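Long-range contacts in beta2-microglobulin (Anolis carolinensis, PDB 7CPO), which forms the light chain of the MHC class I molecule, probably supporting the heavy chain that presents peptides to T cells: residues K3-Q8 against V82-L87; I35-L40 against F62-Y67; G18-F23 against K69-G74; F23-E28 against F78-E83. All coordinates share one frame; numbering follows the deposited sequence.

Contact 1: residues K3-Q8 against V82-L87; sequences KAPSVQ and VEHITL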
loop_
_atom_site.group_PDB
_atom_site.type_symbol
_atom_site.label_atom_id
_atom_site.label_comp_id
_atom_site.label_asym_id
_atom_site.label_seq_id
_atom_site.Cartn_x
_atom_site.Cartn_y
_atom_site.Cartn_z
ATOM N N LYS B 3 -13.073 -8.418 6.097
ATOM C CA LYS B 3 -11.984 -9.181 5.511
ATOM C C LYS B 3 -10.839 -9.268 6.505
ATOM O O LYS B 3 -10.490 -8.280 7.155
ATOM C CB LYS B 3 -11.518 -8.556 4.191
ATOM C CG LYS B 3 -12.573 -8.622 3.097
ATOM C CD LYS B 3 -12.381 -7.546 2.041
ATOM C CE LYS B 3 -13.582 -7.431 1.115
ATOM N NZ LYS B 3 -13.179 -6.965 -0.243
ATOM N N ALA B 4 -10.277 -10.446 6.627
ATOM C CA ALA B 4 -9.244 -10.682 7.611
ATOM C C ALA B 4 -7.885 -10.267 7.059
ATOM O O ALA B 4 -7.668 -10.289 5.848
ATOM C CB ALA B 4 -9.212 -12.154 8.011
ATOM N N PRO B 5 -6.963 -9.867 7.926
ATOM C CA PRO B 5 -5.635 -9.471 7.449
ATOM C C PRO B 5 -4.802 -10.648 6.957
ATOM O O PRO B 5 -4.780 -11.717 7.568
ATOM C CB PRO B 5 -5.001 -8.816 8.685
ATOM C CG PRO B 5 -5.810 -9.270 9.838
ATOM C CD PRO B 5 -7.199 -9.426 9.310
ATOM N N SER B 6 -4.118 -10.436 5.830
ATOM C CA SER B 6 -2.965 -11.239 5.439
ATOM C C SER B 6 -1.717 -10.560 5.988
ATOM O O SER B 6 -1.498 -9.365 5.747
ATOM C CB SER B 6 -2.860 -11.356 3.920
ATOM O OG SER B 6 -3.962 -12.074 3.400
ATOM N N VAL B 7 -0.904 -11.313 6.725
ATOM C CA VAL B 7 0.156 -10.748 7.548
ATOM C C VAL B 7 1.478 -11.419 7.195
ATOM O O VAL B 7 1.512 -12.577 6.774
ATOM C CB VAL B 7 -0.192 -10.906 9.048
ATOM C CG1 VAL B 7 0.937 -10.384 9.975
ATOM C CG2 VAL B 7 -1.494 -10.197 9.338
ATOM N N GLN B 8 2.572 -10.674 7.346
ATOM C CA GLN B 8 3.903 -11.169 7.034
ATOM C C GLN B 8 4.912 -10.447 7.918
ATOM O O GLN B 8 4.810 -9.236 8.121
ATOM C CB GLN B 8 4.219 -10.962 5.553
ATOM C CG GLN B 8 5.588 -11.381 5.108
ATOM C CD GLN B 8 5.593 -11.826 3.657
ATOM O OE1 GLN B 8 5.079 -12.896 3.328
ATOM N NE2 GLN B 8 6.164 -11.000 2.777
ATOM N N VAL B 82 -1.330 -9.421 15.922
ATOM C CA VAL B 82 -2.325 -8.706 15.126
ATOM C C VAL B 82 -3.701 -8.935 15.742
ATOM O O VAL B 82 -4.123 -10.083 15.920
ATOM C CB VAL B 82 -2.313 -9.178 13.661
ATOM C CG1 VAL B 82 -3.431 -8.492 12.866
ATOM C CG2 VAL B 82 -0.943 -8.947 13.028
ATOM N N GLU B 83 -4.400 -7.846 16.050
ATOM C CA GLU B 83 -5.784 -7.893 16.509
ATOM C C GLU B 83 -6.682 -7.182 15.504
ATOM O O GLU B 83 -6.349 -6.083 15.041
ATOM C CB GLU B 83 -5.925 -7.244 17.882
ATOM C CG GLU B 83 -4.901 -7.711 18.871
ATOM C CD GLU B 83 -4.793 -6.771 20.037
ATOM O OE1 GLU B 83 -3.756 -6.086 20.178
ATOM O OE2 GLU B 83 -5.770 -6.695 20.801
ATOM N N HIS B 84 -7.820 -7.797 15.180
ATOM C CA HIS B 84 -8.725 -7.253 14.172
ATOM C C HIS B 84 -10.117 -7.830 14.373
ATOM O O HIS B 84 -10.277 -8.938 14.885
ATOM C CB HIS B 84 -8.232 -7.553 12.750
ATOM C CG HIS B 84 -9.033 -6.884 11.677
ATOM N ND1 HIS B 84 -9.799 -7.586 10.772
ATOM C CD2 HIS B 84 -9.189 -5.576 11.365
ATOM C CE1 HIS B 84 -10.390 -6.740 9.947
ATOM N NE2 HIS B 84 -10.032 -5.515 10.283
ATOM N N ILE B 85 -11.120 -7.073 13.913
ATOM C CA ILE B 85 -12.528 -7.433 14.100
ATOM C C ILE B 85 -12.845 -8.821 13.558
ATOM O O ILE B 85 -13.765 -9.486 14.047
ATOM C CB ILE B 85 -13.423 -6.367 13.441
ATOM C CG1 ILE B 85 -14.894 -6.604 13.773
ATOM C CG2 ILE B 85 -13.213 -6.360 11.951
ATOM C CD1 ILE B 85 -15.371 -5.785 14.925
ATOM N N THR B 86 -12.116 -9.276 12.538
ATOM C CA THR B 86 -12.315 -10.607 11.976
ATOM C C THR B 86 -11.575 -11.696 12.738
ATOM O O THR B 86 -11.762 -12.878 12.433
ATOM C CB THR B 86 -11.857 -10.640 10.520
ATOM O OG1 THR B 86 -10.448 -10.353 10.457
ATOM C CG2 THR B 86 -12.640 -9.623 9.698
ATOM N N LEU B 87 -10.729 -11.334 13.696
ATOM C CA LEU B 87 -9.922 -12.309 14.421
ATOM C C LEU B 87 -10.465 -12.452 15.834
ATOM O O LEU B 87 -10.221 -11.577 16.683
ATOM C CB LEU B 87 -8.449 -11.885 14.450
ATOM C CG LEU B 87 -7.793 -11.731 13.078
ATOM C CD1 LEU B 87 -6.297 -11.455 13.221
ATOM C CD2 LEU B 87 -8.056 -12.956 12.217
#
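Pro5 and Val7 lay their side chains against Val82, His84 and Leu87 at one end of an immunoglobulin beta sandwich of the C1-set type. Strand 6-11 belongs to one sheet and strand 78-83 to the other, so the contact bridges the two.

The apolar part comes first. Val7 sets both of its methyls about Val82 CG2, with Val7 CG1 at 3.9 Å from it. The two valines lie alongside, running in opposite senses. Val82 CG1 is held 3.9 Å from Pro5 CG. Pro5 CG also meets Leu87 CD1 at 4.1 Å, beside the valine methyl. Leu87 comes back to the proline because residues 84-87 form a type I beta turn, closed by the bond from Leu87 N to His84 O. Tyr93 of strand 91-94 also packs on both valines.

The polar and aromatic part centres on His84. Its CG is anti to the backbone N (chi1 -173°), which carries the ring to the N-terminal segment. Pro5 CD comes at the ring obliquely, 3.5 Å from His84 ND1, and Lys3 O lies 3.2 Å from His84 CE1. Phe30 packs edge-to-face with the ring. His84 NE2 bonds to Pro32 O. His84 ND1 and Thr86 OG1 share a nearly straight hydrogen bond of 2.9 Å (166°), with OG1 in the ring plane. Bonds at both nitrogens fix the rotation of the imidazole.

Thr86 OG1 sits between its own backbone N and carbonyl carbon (chi1 62°), and there it rests 3.1 Å from Ala4 CA.

Contact 2: residues I35-L40 against F62-Y67; sequences INITLL and FERLVY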
loop_
_atom_site.group_PDB
_atom_site.type_symbol
_atom_site.label_atom_id
_atom_site.label_comp_id
_atom_site.label_asym_id
_atom_site.label_seq_id
_atom_site.Cartn_x
_atom_site.Cartn_y
_atom_site.Cartn_z
ATOM N N ILE B 35 -7.088 -1.680 13.171
ATOM C CA ILE B 35 -6.255 -2.855 13.373
ATOM C C ILE B 35 -5.154 -2.478 14.354
ATOM O O ILE B 35 -4.655 -1.348 14.350
ATOM C CB ILE B 35 -5.687 -3.378 12.032
ATOM C CG1 ILE B 35 -5.215 -4.835 12.156
ATOM C CG2 ILE B 35 -4.566 -2.474 11.529
ATOM C CD1 ILE B 35 -4.794 -5.475 10.816
ATOM N N ASN B 36 -4.791 -3.425 15.211
ATOM C CA ASN B 36 -3.719 -3.202 16.165
ATOM C C ASN B 36 -2.624 -4.229 15.927
ATOM O O ASN B 36 -2.887 -5.435 15.899
ATOM C CB ASN B 36 -4.229 -3.255 17.602
ATOM C CG ASN B 36 -3.153 -2.867 18.591
ATOM O OD1 ASN B 36 -2.790 -1.693 18.695
ATOM N ND2 ASN B 36 -2.621 -3.850 19.316
ATOM N N ILE B 37 -1.399 -3.738 15.755
ATOM C CA ILE B 37 -0.250 -4.538 15.369
ATOM C C ILE B 37 0.863 -4.223 16.350
ATOM O O ILE B 37 1.308 -3.074 16.432
ATOM C CB ILE B 37 0.194 -4.234 13.932
ATOM C CG1 ILE B 37 -0.914 -4.633 12.960
ATOM C CG2 ILE B 37 1.486 -4.951 13.624
ATOM C CD1 ILE B 37 -0.959 -3.815 11.713
ATOM N N THR B 38 1.306 -5.235 17.093
ATOM C CA THR B 38 2.292 -5.066 18.152
ATOM C C THR B 38 3.496 -5.947 17.859
ATOM O O THR B 38 3.352 -7.164 17.698
ATOM C CB THR B 38 1.699 -5.414 19.519
ATOM O OG1 THR B 38 0.597 -4.546 19.800
ATOM C CG2 THR B 38 2.746 -5.243 20.603
ATOM N N LEU B 39 4.673 -5.327 17.778
ATOM C CA LEU B 39 5.927 -6.053 17.623
ATOM C C LEU B 39 6.354 -6.624 18.961
ATOM O O LEU B 39 6.425 -5.895 19.956
ATOM C CB LEU B 39 7.026 -5.135 17.102
ATOM C CG LEU B 39 7.038 -4.808 15.621
ATOM C CD1 LEU B 39 5.609 -4.687 15.091
ATOM C CD2 LEU B 39 7.841 -3.536 15.422
ATOM N N LEU B 40 6.666 -7.916 18.983
ATOM C CA LEU B 40 7.061 -8.603 20.204
ATOM C C LEU B 40 8.474 -9.143 20.071
ATOM O O LEU B 40 8.844 -9.699 19.030
ATOM C CB LEU B 40 6.112 -9.748 20.538
ATOM C CG LEU B 40 4.645 -9.363 20.682
ATOM C CD1 LEU B 40 3.782 -10.615 20.743
ATOM C CD2 LEU B 40 4.455 -8.496 21.916
ATOM N N PHE B 62 -7.195 -2.385 3.059
ATOM C CA PHE B 62 -6.223 -1.536 3.721
ATOM C C PHE B 62 -4.867 -2.218 3.887
ATOM O O PHE B 62 -4.749 -3.439 3.810
ATOM C CB PHE B 62 -6.789 -1.126 5.066
ATOM C CG PHE B 62 -7.979 -0.232 4.943
ATOM C CD1 PHE B 62 -7.808 1.136 4.756
ATOM C CD2 PHE B 62 -9.268 -0.754 4.980
ATOM C CE1 PHE B 62 -8.905 1.979 4.630
ATOM C CE2 PHE B 62 -10.368 0.073 4.848
ATOM C CZ PHE B 62 -10.188 1.449 4.673
ATOM N N GLU B 63 -3.834 -1.393 4.087
ATOM C CA GLU B 63 -2.466 -1.847 4.320
ATOM C C GLU B 63 -1.855 -1.036 5.456
ATOM O O GLU B 63 -2.156 0.150 5.624
ATOM C CB GLU B 63 -1.555 -1.696 3.089
ATOM C CG GLU B 63 -2.228 -1.877 1.755
ATOM C CD GLU B 63 -1.371 -1.377 0.598
ATOM O OE1 GLU B 63 -0.761 -0.285 0.726
ATOM O OE2 GLU B 63 -1.303 -2.085 -0.435
ATOM N N ARG B 64 -0.964 -1.680 6.214
ATOM C CA ARG B 64 -0.316 -1.050 7.358
ATOM C C ARG B 64 1.009 -1.744 7.631
ATOM O O ARG B 64 1.061 -2.976 7.732
ATOM C CB ARG B 64 -1.210 -1.111 8.601
ATOM C CG ARG B 64 -0.563 -0.553 9.870
ATOM C CD ARG B 64 -0.637 0.963 9.904
ATOM N NE ARG B 64 -1.987 1.422 10.213
ATOM C CZ ARG B 64 -2.349 2.698 10.253
ATOM N NH1 ARG B 64 -1.459 3.648 10.002
ATOM N NH2 ARG B 64 -3.599 3.021 10.555
ATOM N N LEU B 65 2.066 -0.953 7.771
ATOM C CA LEU B 65 3.401 -1.449 8.059
ATOM C C LEU B 65 3.836 -0.954 9.431
ATOM O O LEU B 65 3.599 0.205 9.787
ATOM C CB LEU B 65 4.398 -0.997 6.993
ATOM C CG LEU B 65 5.844 -1.419 7.257
ATOM C CD1 LEU B 65 6.044 -2.942 7.095
ATOM C CD2 LEU B 65 6.757 -0.638 6.345
ATOM N N VAL B 66 4.454 -1.846 10.205
ATOM C CA VAL B 66 4.885 -1.582 11.572
ATOM C C VAL B 66 6.293 -2.125 11.713
ATOM O O VAL B 66 6.560 -3.267 11.324
ATOM C CB VAL B 66 3.947 -2.238 12.602
ATOM C CG1 VAL B 66 4.380 -1.885 14.012
ATOM C CG2 VAL B 66 2.492 -1.795 12.364
ATOM N N TYR B 67 7.203 -1.316 12.242
ATOM C CA TYR B 67 8.588 -1.758 12.256
ATOM C C TYR B 67 9.358 -1.079 13.381
ATOM O O TYR B 67 8.903 -0.100 13.982
ATOM C CB TYR B 67 9.261 -1.518 10.897
ATOM C CG TYR B 67 9.303 -0.069 10.477
ATOM C CD1 TYR B 67 10.410 0.723 10.747
ATOM C CD2 TYR B 67 8.238 0.508 9.804
ATOM C CE1 TYR B 67 10.450 2.063 10.373
ATOM C CE2 TYR B 67 8.269 1.849 9.417
ATOM C CZ TYR B 67 9.377 2.618 9.703
ATOM O OH TYR B 67 9.405 3.943 9.320
#
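The strands that bring Ile37 and Leu39 against Arg64 and Val66 run in nearly the same direction, 24° apart. Their axes, over 36-40 and 62-67, approach to 7.6 Å. They lie in opposite sheets of the sandwich and meet through side chains.

Val66 is gripped from two directions. Its CG2 meets Ile37 CG2 at 3.5 Å, the two side chains crossing obliquely. Its CG1 lies beside Leu39 CD1; the modelled separation there is very short, and its exact value is doubtful. The second Leu39 branch reaches the backbone, with CD2 3.5 Å from Tyr67 C. Ile37 places CG1 anti to its carbonyl carbon (chi1 -64°), and this sends CD1 along to Arg64 CG at 3.8 Å. Cut back to alanine, Ile37 would probably leave a gap beside Val66 CG2 and Arg64 CG.

Arg64 offers only its aliphatic part here. Its chain bends at chi2 and chi3, and NH1 bonds to Ser52 O on strand 49-56. Ile37 also touches Cys25 and Cys80.

The contact is buried and mostly apolar. It is made by branched side chains fitting together, while the guanidinium of Arg64 is led off to Ser52 O.

Contact 3: residues G18-F23 against K69-G74; sequences GKENTF and KVIPDG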
loop_
_atom_site.group_PDB
_atom_site.type_symbol
_atom_site.label_atom_id
_atom_site.label_comp_id
_atom_site.label_asym_id
_atom_site.label_seq_id
_atom_site.Cartn_x
_atom_site.Cartn_y
_atom_site.Cartn_z
ATOM N N GLY B 18 24.526 -9.336 16.730
ATOM C CA GLY B 18 25.218 -8.075 16.899
ATOM C C GLY B 18 25.123 -7.087 15.749
ATOM O O GLY B 18 25.602 -5.957 15.894
ATOM N N LYS B 19 24.535 -7.467 14.617
ATOM C CA LYS B 19 24.438 -6.615 13.433
ATOM C C LYS B 19 23.027 -6.043 13.342
ATOM O O LYS B 19 22.044 -6.795 13.340
ATOM C CB LYS B 19 24.780 -7.415 12.171
ATOM C CG LYS B 19 24.815 -6.648 10.846
ATOM C CD LYS B 19 25.138 -5.162 10.995
ATOM C CE LYS B 19 26.092 -4.704 9.902
ATOM N NZ LYS B 19 25.462 -4.746 8.547
ATOM N N GLU B 20 22.923 -4.719 13.257
ATOM C CA GLU B 20 21.620 -4.098 13.417
ATOM C C GLU B 20 20.740 -4.306 12.190
ATOM O O GLU B 20 21.204 -4.305 11.045
ATOM C CB GLU B 20 21.731 -2.614 13.735
ATOM C CG GLU B 20 20.404 -2.116 14.310
ATOM C CD GLU B 20 20.361 -0.641 14.606
ATOM O OE1 GLU B 20 19.428 -0.218 15.334
ATOM O OE2 GLU B 20 21.262 0.088 14.128
ATOM N N ASN B 21 19.453 -4.474 12.456
ATOM C CA ASN B 21 18.471 -4.886 11.479
ATOM C C ASN B 21 17.190 -4.091 11.717
ATOM O O ASN B 21 17.073 -3.317 12.673
ATOM C CB ASN B 21 18.232 -6.393 11.594
ATOM C CG ASN B 21 17.811 -7.024 10.285
ATOM O OD1 ASN B 21 17.000 -6.462 9.531
ATOM N ND2 ASN B 21 18.338 -8.218 10.018
ATOM N N THR B 22 16.215 -4.277 10.836
ATOM C CA THR B 22 14.884 -3.736 11.058
ATOM C C THR B 22 13.887 -4.872 10.979
ATOM O O THR B 22 13.887 -5.640 10.013
ATOM C CB THR B 22 14.533 -2.655 10.041
ATOM O OG1 THR B 22 15.548 -1.655 10.061
ATOM C CG2 THR B 22 13.182 -2.026 10.370
ATOM N N PHE B 23 13.057 -4.978 12.003
ATOM C CA PHE B 23 12.010 -5.978 12.074
ATOM C C PHE B 23 10.715 -5.340 11.599
ATOM O O PHE B 23 10.351 -4.265 12.078
ATOM C CB PHE B 23 11.868 -6.476 13.514
ATOM C CG PHE B 23 10.792 -7.503 13.709
ATOM C CD1 PHE B 23 10.779 -8.669 12.952
ATOM C CD2 PHE B 23 9.813 -7.315 14.670
ATOM C CE1 PHE B 23 9.793 -9.620 13.144
ATOM C CE2 PHE B 23 8.821 -8.262 14.867
ATOM C CZ PHE B 23 8.814 -9.418 14.103
ATOM N N LYS B 69 13.789 -0.817 14.809
ATOM C CA LYS B 69 15.178 -1.232 14.741
ATOM C C LYS B 69 15.466 -2.205 15.879
ATOM O O LYS B 69 14.848 -2.150 16.947
ATOM C CB LYS B 69 16.110 -0.022 14.810
ATOM C CG LYS B 69 16.230 0.765 13.495
ATOM C CD LYS B 69 17.475 1.669 13.473
ATOM C CE LYS B 69 17.439 2.734 14.584
ATOM N NZ LYS B 69 17.202 4.128 14.075
ATOM N N VAL B 70 16.393 -3.128 15.630
ATOM C CA VAL B 70 16.704 -4.177 16.591
ATOM C C VAL B 70 18.055 -4.767 16.226
ATOM O O VAL B 70 18.508 -4.656 15.084
ATOM C CB VAL B 70 15.592 -5.258 16.619
ATOM C CG1 VAL B 70 15.742 -6.216 15.445
ATOM C CG2 VAL B 70 15.637 -6.003 17.938
ATOM N N ILE B 71 18.716 -5.372 17.204
ATOM C CA ILE B 71 20.005 -6.025 17.023
ATOM C C ILE B 71 19.841 -7.505 17.337
ATOM O O ILE B 71 19.726 -7.887 18.511
ATOM C CB ILE B 71 21.095 -5.386 17.890
ATOM C CG1 ILE B 71 21.114 -3.869 17.719
ATOM C CG2 ILE B 71 22.450 -5.959 17.538
ATOM C CD1 ILE B 71 22.307 -3.219 18.413
ATOM N N PRO B 72 19.815 -8.372 16.341
ATOM C CA PRO B 72 19.604 -9.799 16.602
ATOM C C PRO B 72 20.721 -10.442 17.429
ATOM O O PRO B 72 21.859 -9.965 17.479
ATOM C CB PRO B 72 19.527 -10.412 15.197
ATOM C CG PRO B 72 19.090 -9.269 14.301
ATOM C CD PRO B 72 19.702 -8.035 14.902
ATOM N N ASP B 73 20.350 -11.528 18.108
ATOM C CA ASP B 73 21.266 -12.527 18.650
ATOM C C ASP B 73 20.515 -13.856 18.671
ATOM O O ASP B 73 19.294 -13.901 18.497
ATOM C CB ASP B 73 21.775 -12.142 20.044
ATOM C CG ASP B 73 20.663 -11.687 20.960
ATOM O OD1 ASP B 73 20.829 -10.628 21.596
ATOM O OD2 ASP B 73 19.624 -12.379 21.045
ATOM N N GLY B 74 21.248 -14.942 18.886
ATOM C CA GLY B 74 20.647 -16.266 18.849
ATOM C C GLY B 74 19.533 -16.473 19.857
ATOM O O GLY B 74 19.285 -15.620 20.713
#
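Glu20 lies across Lys69 and Ile71, its chain extended beyond CG. Glu20 CG rests 3.3 Å from Val70 O and also touches Ile71 CG1. Glu20 OE1 meets the aliphatic part of Lys69, 3.3 Å from Lys69 CD. The lysine chain bends at chi3 and chi4, and Lys69 NZ ends 5.0 Å from Glu20 OE1. Opposite charges are near, but they do not touch.

With CG1 anti to the carbonyl carbon (chi1 -50°), Ile71 lays its other branch, CG2, on Gly18, 3.4 Å from Gly18 C. Pro72 meets the other segment through CG and CD: Pro72 CD is 3.1 Å from Lys19 O and 4.0 Å from Asn21 CB. Without the proline ring, as with a serine here, Lys19 O and Asn21 CB are likely to lose their cover and the backbone some of its rigidity.

The main chains pair between these groups. Asn21 and Val70 form an antiparallel hydrogen-bonded pair, and Gly18 N bonds to Pro72 O at 2.8 Å (159°). Asn21 OD1 takes the N-H of Thr22, while Asn21 ND2 bonds to His13 O.

Strands 21-30 and 62-70 are neighbours in one sheet, and here their ends part into loops. Phe11 of the adjoining strand 6-11 packs on Asn21 and Val70, and Thr22 touches Ser239 of the MHC class I antigen chain.

Contact 4: residues F23-E28 against F78-E83; sequences FHCYAE and FACKVE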
loop_
_atom_site.group_PDB
_atom_site.type_symbol
_atom_site.label_atom_id
_atom_site.label_comp_id
_atom_site.label_asym_id
_atom_site.label_seq_id
_atom_site.Cartn_x
_atom_site.Cartn_y
_atom_site.Cartn_z
ATOM N N PHE B 23 13.057 -4.978 12.003
ATOM C CA PHE B 23 12.010 -5.978 12.074
ATOM C C PHE B 23 10.715 -5.340 11.599
ATOM O O PHE B 23 10.351 -4.265 12.078
ATOM C CB PHE B 23 11.868 -6.476 13.514
ATOM C CG PHE B 23 10.792 -7.503 13.709
ATOM C CD1 PHE B 23 10.779 -8.669 12.952
ATOM C CD2 PHE B 23 9.813 -7.315 14.670
ATOM C CE1 PHE B 23 9.793 -9.620 13.144
ATOM C CE2 PHE B 23 8.821 -8.262 14.867
ATOM C CZ PHE B 23 8.814 -9.418 14.103
ATOM N N HIS B 24 10.020 -5.998 10.671
ATOM C CA HIS B 24 8.781 -5.484 10.101
ATOM C C HIS B 24 7.633 -6.445 10.342
ATOM O O HIS B 24 7.807 -7.662 10.287
ATOM C CB HIS B 24 8.876 -5.269 8.585
ATOM C CG HIS B 24 10.058 -4.464 8.142
ATOM N ND1 HIS B 24 11.335 -4.987 8.082
ATOM C CD2 HIS B 24 10.149 -3.188 7.686
ATOM C CE1 HIS B 24 12.165 -4.061 7.626
ATOM N NE2 HIS B 24 11.472 -2.960 7.379
ATOM N N CYS B 25 6.447 -5.885 10.559
ATOM C CA CYS B 25 5.201 -6.633 10.483
ATOM C C CYS B 25 4.244 -5.892 9.551
ATOM O O CYS B 25 4.000 -4.692 9.720
ATOM C CB CYS B 25 4.587 -6.834 11.870
ATOM S SG CYS B 25 3.016 -7.753 11.819
ATOM N N TYR B 26 3.709 -6.605 8.564
ATOM C CA TYR B 26 2.950 -5.998 7.479
ATOM C C TYR B 26 1.622 -6.718 7.313
ATOM O O TYR B 26 1.583 -7.948 7.213
ATOM C CB TYR B 26 3.750 -6.034 6.179
ATOM C CG TYR B 26 3.024 -5.452 5.001
ATOM C CD1 TYR B 26 2.727 -4.097 4.937
ATOM C CD2 TYR B 26 2.632 -6.260 3.941
ATOM C CE1 TYR B 26 2.058 -3.565 3.845
ATOM C CE2 TYR B 26 1.963 -5.739 2.859
ATOM C CZ TYR B 26 1.675 -4.391 2.816
ATOM O OH TYR B 26 1.007 -3.870 1.733
ATOM N N ALA B 27 0.542 -5.953 7.301
ATOM C CA ALA B 27 -0.806 -6.471 7.173
ATOM C C ALA B 27 -1.461 -5.823 5.969
ATOM O O ALA B 27 -1.277 -4.631 5.719
ATOM C CB ALA B 27 -1.643 -6.193 8.419
ATOM N N GLU B 28 -2.229 -6.609 5.228
ATOM C CA GLU B 28 -2.886 -6.102 4.041
ATOM C C GLU B 28 -4.158 -6.905 3.823
ATOM O O GLU B 28 -4.400 -7.913 4.490
ATOM C CB GLU B 28 -1.948 -6.154 2.823
ATOM C CG GLU B 28 -1.646 -7.545 2.268
ATOM C CD GLU B 28 -1.011 -7.478 0.883
ATOM O OE1 GLU B 28 -0.555 -6.383 0.504
ATOM O OE2 GLU B 28 -0.954 -8.503 0.172
ATOM N N PHE B 78 11.435 -13.077 17.754
ATOM C CA PHE B 78 10.672 -11.938 17.263
ATOM C C PHE B 78 9.338 -12.388 16.686
ATOM O O PHE B 78 9.268 -13.383 15.954
ATOM C CB PHE B 78 11.460 -11.187 16.203
ATOM C CG PHE B 78 12.769 -10.666 16.697
ATOM C CD1 PHE B 78 12.833 -9.468 17.383
ATOM C CD2 PHE B 78 13.937 -11.389 16.497
ATOM C CE1 PHE B 78 14.030 -8.989 17.844
ATOM C CE2 PHE B 78 15.144 -10.911 16.949
ATOM C CZ PHE B 78 15.192 -9.708 17.626
ATOM N N ALA B 79 8.285 -11.638 17.000
ATOM C CA ALA B 79 6.951 -11.999 16.551
ATOM C C ALA B 79 6.075 -10.753 16.472
ATOM O O ALA B 79 6.481 -9.645 16.842
ATOM C CB ALA B 79 6.329 -13.063 17.463
ATOM N N CYS B 80 4.857 -10.954 15.974
ATOM C CA CYS B 80 3.946 -9.859 15.710
ATOM C C CYS B 80 2.549 -10.284 16.137
ATOM O O CYS B 80 2.075 -11.350 15.745
ATOM C CB CYS B 80 3.980 -9.470 14.220
ATOM S SG CYS B 80 2.650 -8.346 13.743
ATOM N N LYS B 81 1.899 -9.459 16.942
ATOM C CA LYS B 81 0.554 -9.728 17.422
ATOM C C LYS B 81 -0.419 -8.818 16.683
ATOM O O LYS B 81 -0.345 -7.589 16.810
ATOM C CB LYS B 81 0.477 -9.509 18.931
ATOM C CG LYS B 81 -0.866 -9.816 19.571
ATOM C CD LYS B 81 -0.837 -9.385 21.036
ATOM C CE LYS B 81 -2.230 -9.137 21.594
ATOM N NZ LYS B 81 -2.179 -8.703 23.029
ATOM N N VAL B 82 -1.330 -9.421 15.922
ATOM C CA VAL B 82 -2.325 -8.706 15.126
ATOM C C VAL B 82 -3.701 -8.935 15.742
ATOM O O VAL B 82 -4.123 -10.083 15.920
ATOM C CB VAL B 82 -2.313 -9.178 13.661
ATOM C CG1 VAL B 82 -3.431 -8.492 12.866
ATOM C CG2 VAL B 82 -0.943 -8.947 13.028
ATOM N N GLU B 83 -4.400 -7.846 16.050
ATOM C CA GLU B 83 -5.784 -7.893 16.509
ATOM C C GLU B 83 -6.682 -7.182 15.504
ATOM O O GLU B 83 -6.349 -6.083 15.041
ATOM C CB GLU B 83 -5.925 -7.244 17.882
ATOM C CG GLU B 83 -4.901 -7.711 18.871
ATOM C CD GLU B 83 -4.793 -6.771 20.037
ATOM O OE1 GLU B 83 -3.756 -6.086 20.178
ATOM O OE2 GLU B 83 -5.770 -6.695 20.801
#
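Phe23 crosses from one sheet to Phe78 and Ala79 of the other. Its CB lies near Val70 CG1. Its CG is anti to the backbone N, which points the ring across the sandwich. CE1 and CZ run under Phe78 CB, each 3.8 Å from it. CD2 packs against Leu39. CE2 is at the ring edge and meets Ala79 O at 3.4 Å, near the ring plane. CZ, the tip, also lies 3.7 Å from Ala79 N.

Phe78 CB thus sits over the face of the Phe23 ring as a CH-pi contact, 3.9 Å from the centroid and 17° off the normal. The two rings meet obliquely, with planes at 43°. The Phe78 ring itself leads away, to an edge-to-face contact with Phe11.

Two residues along, Cys25 SG is bonded to Cys80 SG at 2.0 Å, with a chi3 of -63°. Both sulfurs stand anti to their backbone N. Val82 CG2 lies 4.3 Å from Cys25 SG. The strands, 7.8 Å apart at their axes, are thus fixed covalently as well as by packing.

This buried disulfide between strand 21-30 of one sheet and strand 78-83 of the other, in the usual B and F positions, is the hallmark of the immunoglobulin fold.

From the N terminus, residues 3-8 open the widest loop, which contact 1 closes at 82-87. All the other contacts begin within it. Residues 18-23 pair with 69-74 in contact 3. Residues 23-28 follow at once and end at 78-83 in contact 4. Contacts 3 and 4 therefore cross, sharing Phe23, and contact 4 finishes on the same stretch as contact 1. Contact 2, from 35-40 to 62-67, is the innermost and lies within all three. Contact 3 joins the two inner strands of one sheet, where 21-30 begins and 62-70 ends. Contacts 1, 2 and 4 tie that sheet to the other. Contacts 2 and 4 have centres about 5 Å apart, in the core.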